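Local coordinates for protein metal transporter CNNM3 (Homo sapiens, PDB 6DFD) that probably takes part in magnesium efflux across the membrane, its cyclic nucleotide-binding homology domain pairing with a second copy to form a dimer, at residues Y100-S105 and P179-R184; F111-Q116 and G133-Y138. The protein carries 6 engineered substitutions. All blocks are in the same frame, centred on the assembly; numbering follows the deposited sequence.

Contact 1 (Y100-S105 and P179-R184)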
loop_
_atom_site.group_PDB
_atom_site.type_symbol
_atom_site.label_atom_id
_atom_site.label_comp_id
_atom_site.label_asym_id
_atom_site.label_seq_id
_atom_site.Cartn_x
_atom_site.Cartn_y
_atom_site.Cartn_z
ATOM N N TYR A 100 -1.978 -6.184 14.319
ATOM C CA TYR A 100 -0.803 -5.885 13.508
ATOM C C TYR A 100 -0.307 -7.152 12.829
ATOM O O TYR A 100 0.010 -8.142 13.497
ATOM C CB TYR A 100 0.308 -5.266 14.354
ATOM C CG TYR A 100 -0.030 -3.860 14.773
ATOM C CD1 TYR A 100 -0.810 -3.629 15.886
ATOM C CD2 TYR A 100 0.404 -2.767 14.032
ATOM C CE1 TYR A 100 -1.144 -2.344 16.272
ATOM C CE2 TYR A 100 0.075 -1.476 14.412
ATOM C CZ TYR A 100 -0.698 -1.275 15.532
ATOM O OH TYR A 100 -1.030 0.002 15.923
ATOM N N LEU A 101 -0.232 -7.108 11.504
ATOM C CA LEU A 101 0.348 -8.192 10.720
ATOM C C LEU A 101 1.847 -8.012 10.526
ATOM O O LEU A 101 2.599 -8.998 10.501
ATOM C CB LEU A 101 -0.341 -8.269 9.360
ATOM C CG LEU A 101 -1.867 -8.394 9.355
ATOM C CD1 LEU A 101 -2.377 -8.533 7.919
ATOM C CD2 LEU A 101 -2.321 -9.569 10.210
ATOM N N TYR A 102 2.291 -6.764 10.386
ATOM C CA TYR A 102 3.698 -6.433 10.250
ATOM C C TYR A 102 3.973 -5.153 11.018
ATOM O O TYR A 102 3.107 -4.280 11.126
ATOM C CB TYR A 102 4.098 -6.245 8.787
ATOM C CG TYR A 102 3.924 -7.498 7.975
ATOM C CD1 TYR A 102 4.953 -8.420 7.866
ATOM C CD2 TYR A 102 2.724 -7.768 7.332
ATOM C CE1 TYR A 102 4.798 -9.577 7.125
ATOM C CE2 TYR A 102 2.558 -8.923 6.589
ATOM C CZ TYR A 102 3.604 -9.823 6.492
ATOM O OH TYR A 102 3.459 -10.982 5.763
ATOM N N GLN A 103 5.187 -5.046 11.548
ATOM C CA GLN A 103 5.599 -3.845 12.257
ATOM C C GLN A 103 7.000 -3.471 11.811
ATOM O O GLN A 103 7.896 -4.322 11.804
ATOM C CB GLN A 103 5.543 -4.058 13.767
ATOM C CG GLN A 103 4.147 -4.396 14.251
ATOM C CD GLN A 103 4.119 -4.807 15.698
ATOM O OE1 GLN A 103 3.880 -5.971 16.022
ATOM N NE2 GLN A 103 4.369 -3.853 16.583
ATOM N N ARG A 104 7.170 -2.208 11.414
ATOM C CA ARG A 104 8.467 -1.691 11.000
ATOM C C ARG A 104 9.571 -2.232 11.892
ATOM O O ARG A 104 9.447 -2.247 13.118
ATOM C CB ARG A 104 8.485 -0.164 11.058
ATOM C CG ARG A 104 7.847 0.551 9.895
ATOM C CD ARG A 104 8.267 2.017 9.918
ATOM N NE ARG A 104 9.318 2.290 8.942
ATOM C CZ ARG A 104 9.107 2.754 7.713
ATOM N NH1 ARG A 104 7.875 3.016 7.283
ATOM N NH2 ARG A 104 10.140 2.958 6.906
ATOM N N SER A 105 10.648 -2.685 11.258
ATOM C CA SER A 105 11.892 -3.072 11.909
ATOM C C SER A 105 11.741 -4.290 12.813
ATOM O O SER A 105 12.727 -4.707 13.430
ATOM C CB SER A 105 12.498 -1.924 12.732
ATOM O OG SER A 105 12.669 -0.755 11.944
ATOM N N PRO A 179 10.642 -5.779 7.974
ATOM C CA PRO A 179 9.988 -4.985 6.932
ATOM C C PRO A 179 10.130 -3.497 7.208
ATOM O O PRO A 179 10.337 -3.065 8.342
ATOM C CB PRO A 179 8.527 -5.436 7.014
ATOM C CG PRO A 179 8.336 -5.766 8.468
ATOM C CD PRO A 179 9.682 -6.233 8.997
ATOM N N ASP A 180 10.037 -2.711 6.138
ATOM C CA ASP A 180 9.965 -1.255 6.245
ATOM C C ASP A 180 8.525 -0.777 6.131
ATOM O O ASP A 180 8.236 0.254 5.518
ATOM C CB ASP A 180 10.842 -0.587 5.191
ATOM C CG ASP A 180 10.341 -0.818 3.784
ATOM O OD1 ASP A 180 9.444 -1.667 3.604
ATOM O OD2 ASP A 180 10.839 -0.141 2.861
ATOM N N TYR A 181 7.599 -1.542 6.700
ATOM C CA TYR A 181 6.198 -1.166 6.697
ATOM C C TYR A 181 5.523 -1.739 7.929
ATOM O O TYR A 181 5.977 -2.723 8.519
ATOM C CB TYR A 181 5.470 -1.643 5.435
ATOM C CG TYR A 181 5.783 -3.063 5.000
ATOM C CD1 TYR A 181 6.792 -3.319 4.078
ATOM C CD2 TYR A 181 5.052 -4.141 5.485
ATOM C CE1 TYR A 181 7.076 -4.613 3.663
ATOM C CE2 TYR A 181 5.330 -5.440 5.076
ATOM C CZ TYR A 181 6.343 -5.667 4.164
ATOM O OH TYR A 181 6.621 -6.953 3.749
ATOM N N THR A 182 4.434 -1.090 8.314
ATOM C CA THR A 182 3.528 -1.595 9.326
ATOM C C THR A 182 2.184 -1.818 8.659
ATOM O O THR A 182 1.753 -1.005 7.831
ATOM C CB THR A 182 3.401 -0.608 10.503
ATOM O OG1 THR A 182 4.707 -0.292 10.998
ATOM C CG2 THR A 182 2.571 -1.194 11.630
ATOM N N VAL A 183 1.533 -2.927 9.007
ATOM C CA VAL A 183 0.245 -3.293 8.429
ATOM C C VAL A 183 -0.704 -3.612 9.569
ATOM O O VAL A 183 -0.433 -4.511 10.374
ATOM C CB VAL A 183 0.357 -4.489 7.469
ATOM C CG1 VAL A 183 -1.015 -4.865 6.927
ATOM C CG2 VAL A 183 1.312 -4.165 6.332
ATOM N N ARG A 184 -1.823 -2.893 9.631
ATOM C CA ARG A 184 -2.760 -3.025 10.734
ATOM C C ARG A 184 -4.157 -3.296 10.204
ATOM O O ARG A 184 -4.631 -2.595 9.306
ATOM C CB ARG A 184 -2.775 -1.753 11.600
ATOM C CG ARG A 184 -3.728 -1.825 12.785
ATOM C CD ARG A 184 -3.667 -0.557 13.634
ATOM N NE ARG A 184 -3.900 0.648 12.843
ATOM C CZ ARG A 184 -5.083 1.223 12.658
ATOM N NH1 ARG A 184 -6.184 0.719 13.208
ATOM N NH2 ARG A 184 -5.161 2.310 11.909
#

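Contact 2 (F111-Q116 and G133-Y138)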
loop_
_atom_site.group_PDB
_atom_site.type_symbol
_atom_site.label_atom_id
_atom_site.label_comp_id
_atom_site.label_asym_id
_atom_site.label_seq_id
_atom_site.Cartn_x
_atom_site.Cartn_y
_atom_site.Cartn_z
ATOM N N PHE A 111 4.633 -14.677 4.916
ATOM C CA PHE A 111 3.951 -13.985 3.836
ATOM C C PHE A 111 2.458 -14.016 4.129
ATOM O O PHE A 111 1.946 -15.017 4.639
ATOM C CB PHE A 111 4.270 -14.690 2.513
ATOM C CG PHE A 111 3.315 -14.406 1.393
ATOM C CD1 PHE A 111 2.141 -15.142 1.252
ATOM C CD2 PHE A 111 3.615 -13.452 0.439
ATOM C CE1 PHE A 111 1.275 -14.895 0.214
ATOM C CE2 PHE A 111 2.744 -13.201 -0.612
ATOM C CZ PHE A 111 1.576 -13.923 -0.725
ATOM N N ILE A 112 1.766 -12.919 3.826
ATOM C CA ILE A 112 0.324 -12.835 4.023
ATOM C C ILE A 112 -0.345 -12.330 2.757
ATOM O O ILE A 112 0.124 -11.377 2.124
ATOM C CB ILE A 112 -0.035 -11.929 5.219
ATOM C CG1 ILE A 112 0.328 -12.642 6.521
ATOM C CG2 ILE A 112 -1.519 -11.577 5.199
ATOM C CD1 ILE A 112 0.255 -11.772 7.736
ATOM N N LEU A 113 -1.452 -12.972 2.393
ATOM C CA LEU A 113 -2.362 -12.467 1.376
ATOM C C LEU A 113 -3.716 -12.300 2.041
ATOM O O LEU A 113 -4.167 -13.194 2.767
ATOM C CB LEU A 113 -2.468 -13.408 0.170
ATOM C CG LEU A 113 -3.493 -12.950 -0.878
ATOM C CD1 LEU A 113 -3.020 -13.223 -2.251
ATOM C CD2 LEU A 113 -4.826 -13.644 -0.684
ATOM N N ILE A 114 -4.354 -11.159 1.813
ATOM C CA ILE A 114 -5.643 -10.863 2.428
ATOM C C ILE A 114 -6.737 -11.461 1.556
ATOM O O ILE A 114 -6.928 -11.042 0.411
ATOM C CB ILE A 114 -5.845 -9.349 2.602
ATOM C CG1 ILE A 114 -4.768 -8.771 3.521
ATOM C CG2 ILE A 114 -7.255 -9.041 3.184
ATOM C CD1 ILE A 114 -4.817 -7.252 3.627
ATOM N N LEU A 115 -7.473 -12.433 2.097
ATOM C CA LEU A 115 -8.607 -12.963 1.346
ATOM C C LEU A 115 -9.805 -12.040 1.469
ATOM O O LEU A 115 -10.554 -11.843 0.502
ATOM C CB LEU A 115 -8.978 -14.352 1.854
ATOM C CG LEU A 115 -8.568 -15.632 1.121
ATOM C CD1 LEU A 115 -7.461 -15.442 0.120
ATOM C CD2 LEU A 115 -8.226 -16.683 2.141
ATOM N N GLN A 116 -9.997 -11.475 2.658
ATOM C CA GLN A 116 -11.125 -10.592 2.895
ATOM C C GLN A 116 -10.742 -9.627 4.004
ATOM O O GLN A 116 -10.131 -10.032 4.993
ATOM C CB GLN A 116 -12.375 -11.394 3.291
ATOM C CG GLN A 116 -13.626 -10.555 3.467
ATOM C CD GLN A 116 -14.818 -11.378 3.924
ATOM O OE1 GLN A 116 -14.899 -12.578 3.664
ATOM N NE2 GLN A 116 -15.751 -10.731 4.611
ATOM N N GLY A 133 -7.069 -3.590 0.479
ATOM C CA GLY A 133 -8.135 -4.547 0.671
ATOM C C GLY A 133 -7.765 -5.933 0.167
ATOM O O GLY A 133 -6.591 -6.353 0.177
ATOM N N ALA A 134 -8.794 -6.633 -0.298
ATOM C CA ALA A 134 -8.669 -8.053 -0.584
ATOM C C ALA A 134 -7.663 -8.279 -1.705
ATOM O O ALA A 134 -7.617 -7.526 -2.680
ATOM C CB ALA A 134 -10.028 -8.632 -0.976
ATOM N N PHE A 135 -6.853 -9.315 -1.530
ATOM C CA PHE A 135 -5.882 -9.833 -2.487
ATOM C C PHE A 135 -4.663 -8.930 -2.613
ATOM O O PHE A 135 -3.836 -9.122 -3.520
ATOM C CB PHE A 135 -6.543 -10.142 -3.840
ATOM C CG PHE A 135 -7.154 -11.525 -3.872
ATOM C CD1 PHE A 135 -8.352 -11.784 -3.230
ATOM C CD2 PHE A 135 -6.476 -12.589 -4.445
ATOM C CE1 PHE A 135 -8.892 -13.067 -3.202
ATOM C CE2 PHE A 135 -7.012 -13.871 -4.419
ATOM C CZ PHE A 135 -8.216 -14.109 -3.806
ATOM N N THR A 136 -4.481 -7.993 -1.682
ATOM C CA THR A 136 -3.165 -7.421 -1.474
ATOM C C THR A 136 -2.342 -8.392 -0.635
ATOM O O THR A 136 -2.887 -9.228 0.088
ATOM C CB THR A 136 -3.256 -6.047 -0.809
ATOM O OG1 THR A 136 -3.903 -6.158 0.462
ATOM C CG2 THR A 136 -4.035 -5.084 -1.707
ATOM N N TYR A 137 -1.018 -8.331 -0.783
ATOM C CA TYR A 137 -0.159 -9.290 -0.103
ATOM C C TYR A 137 1.135 -8.625 0.339
ATOM O O TYR A 137 1.514 -7.562 -0.155
ATOM C CB TYR A 137 0.141 -10.497 -0.992
ATOM C CG TYR A 137 0.770 -10.115 -2.303
ATOM C CD1 TYR A 137 2.136 -9.931 -2.410
ATOM C CD2 TYR A 137 -0.012 -9.925 -3.435
ATOM C CE1 TYR A 137 2.719 -9.584 -3.624
ATOM C CE2 TYR A 137 0.560 -9.576 -4.646
ATOM C CZ TYR A 137 1.922 -9.407 -4.730
ATOM O OH TYR A 137 2.496 -9.059 -5.929
ATOM N N TYR A 138 1.807 -9.282 1.284
ATOM C CA TYR A 138 2.897 -8.699 2.056
ATOM C C TYR A 138 3.872 -9.802 2.421
ATOM O O TYR A 138 3.516 -10.981 2.461
ATOM C CB TYR A 138 2.390 -8.025 3.347
ATOM C CG TYR A 138 1.211 -7.137 3.067
ATOM C CD1 TYR A 138 1.389 -5.803 2.734
ATOM C CD2 TYR A 138 -0.075 -7.654 3.046
ATOM C CE1 TYR A 138 0.311 -4.997 2.414
ATOM C CE2 TYR A 138 -1.157 -6.860 2.723
ATOM C CZ TYR A 138 -0.955 -5.530 2.407
ATOM O OH TYR A 138 -2.026 -4.723 2.072
#

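Contact 1 (Y100-S105 and P179-R184)
Leu101 and Tyr102 both face Val183 in a classic beta bulge, where the edge strand 100-102 runs antiparallel to strand 181-185 in the beta barrel of the cyclic nucleotide-binding homology domain. Two backbone bonds frame the bulge: Leu101 N donates to Val183 O at 2.8 Å, and Val183 N returns to Tyr102 O. Further along, pairing passes to a side chain, since Arg104 N gives a nearly straight bond (170°) to Thr182 OG1. With OG1 beside its own backbone N (chi1 -53°), Thr182 turns the hydroxyl toward Arg104 and sends CG2 to the edge of the Tyr100 ring. Ser105 N then bonds Pro179 O, 3.0 Å away.

The aromatic contacts fall on two faces. On the side of Tyr102 and Val183, the edge of Tyr181 meets the face of Tyr102 in a T-shaped pair, with centroids 5.5 Å apart and planes at 64°. Pro179 CB covers one face of the Tyr181 ring, while the Tyr181 hydroxyl bonds Glu126 of the second subunit. On the side of Tyr100, Arg184 lays its aliphatic chain over the ring, CG standing 4.2 Å from the Tyr100 centroid in a CH-pi contact.

The polar end of Arg104 is held by Glu122, through a salt bridge, and by the carbonyl of Gly124. Its guanidinium nevertheless lies against the backbone of Asp180, whose O sits over one face, toward the rim, 3.4 Å from Arg104 CZ.

Contact 2 (F111-Q116 and G133-Y138)
Ile112 and Tyr138 form an antiparallel hydrogen-bonded pair, with Ile112 N to Tyr138 O at 2.9 Å and Tyr138 N to Ile112 O at 2.8 Å. Leu113 and Tyr137 follow as a non-hydrogen-bonded pair, after which Ile114 N meets Thr136 O almost straight (172°). Beyond it the 133-138 segment bends into a type II turn, Gly133 to Thr136, and Phe135 N bonds Ile114 O, 2.6 Å away.

Thr136 ties this turn together. Its OG1 lies between the backbone N and the carbonyl carbon (chi1 60°), from where it donates to Gly133 O at 2.7 Å and accepts from Tyr138 OH at 2.9 Å; the same tyrosine hydroxyl is also bonded by Asn132 ND2. Ile114 runs alongside Thr136 and carries CD1 to the edge of the Tyr138 ring, 3.8 Å from CE2. A valine at Thr136 would probably leave the Tyr138 hydroxyl without this acceptor and take from Gly133 O its side-chain donor, so that the turn would be less firmly fixed. On the face bearing Leu113 and Tyr137, Phe111 swings its ring in with CG anti to the backbone N (chi1 160°), bringing CZ within 3.7 Å of Tyr137 CB; the two rings meet obliquely. Leu113 sets CD2 over one face of Phe135, toward the rim.

Strand 110-114 continues the sheet through backbone bonds to strand 189-195. Helix 47-60 packs on Phe111, Leu113, Leu115 and Phe135, whereas Tyr138 and Ile114 turn to strand 119-123, and Ile112 to strand 100-102.

Overall arrangement
Contacts 1 and 2 lie on different four-stranded antiparallel sheets of one beta-barrel domain, their centres about 14 Å apart. Along the chain the order is 100-105, 111-116, 133-138, 179-184, so the contact 2 pairing falls entirely between the two halves of contact 1. Each joins an outermost strand, 100-102 or 137-138, to its inner neighbour. The sheets meet where Tyr102 and Leu101 pack on Ile112, and Tyr102 and Val183 on Tyr138, giving a shared interior. Contact 2 lies deeper, its centre about 5 Å from that of the chain, against about 12 Å for contact 1. Both contacts touch the second subunit, Tyr138 and Tyr181 packing on its Leu128, in keeping with the dimerization that this domain mediates.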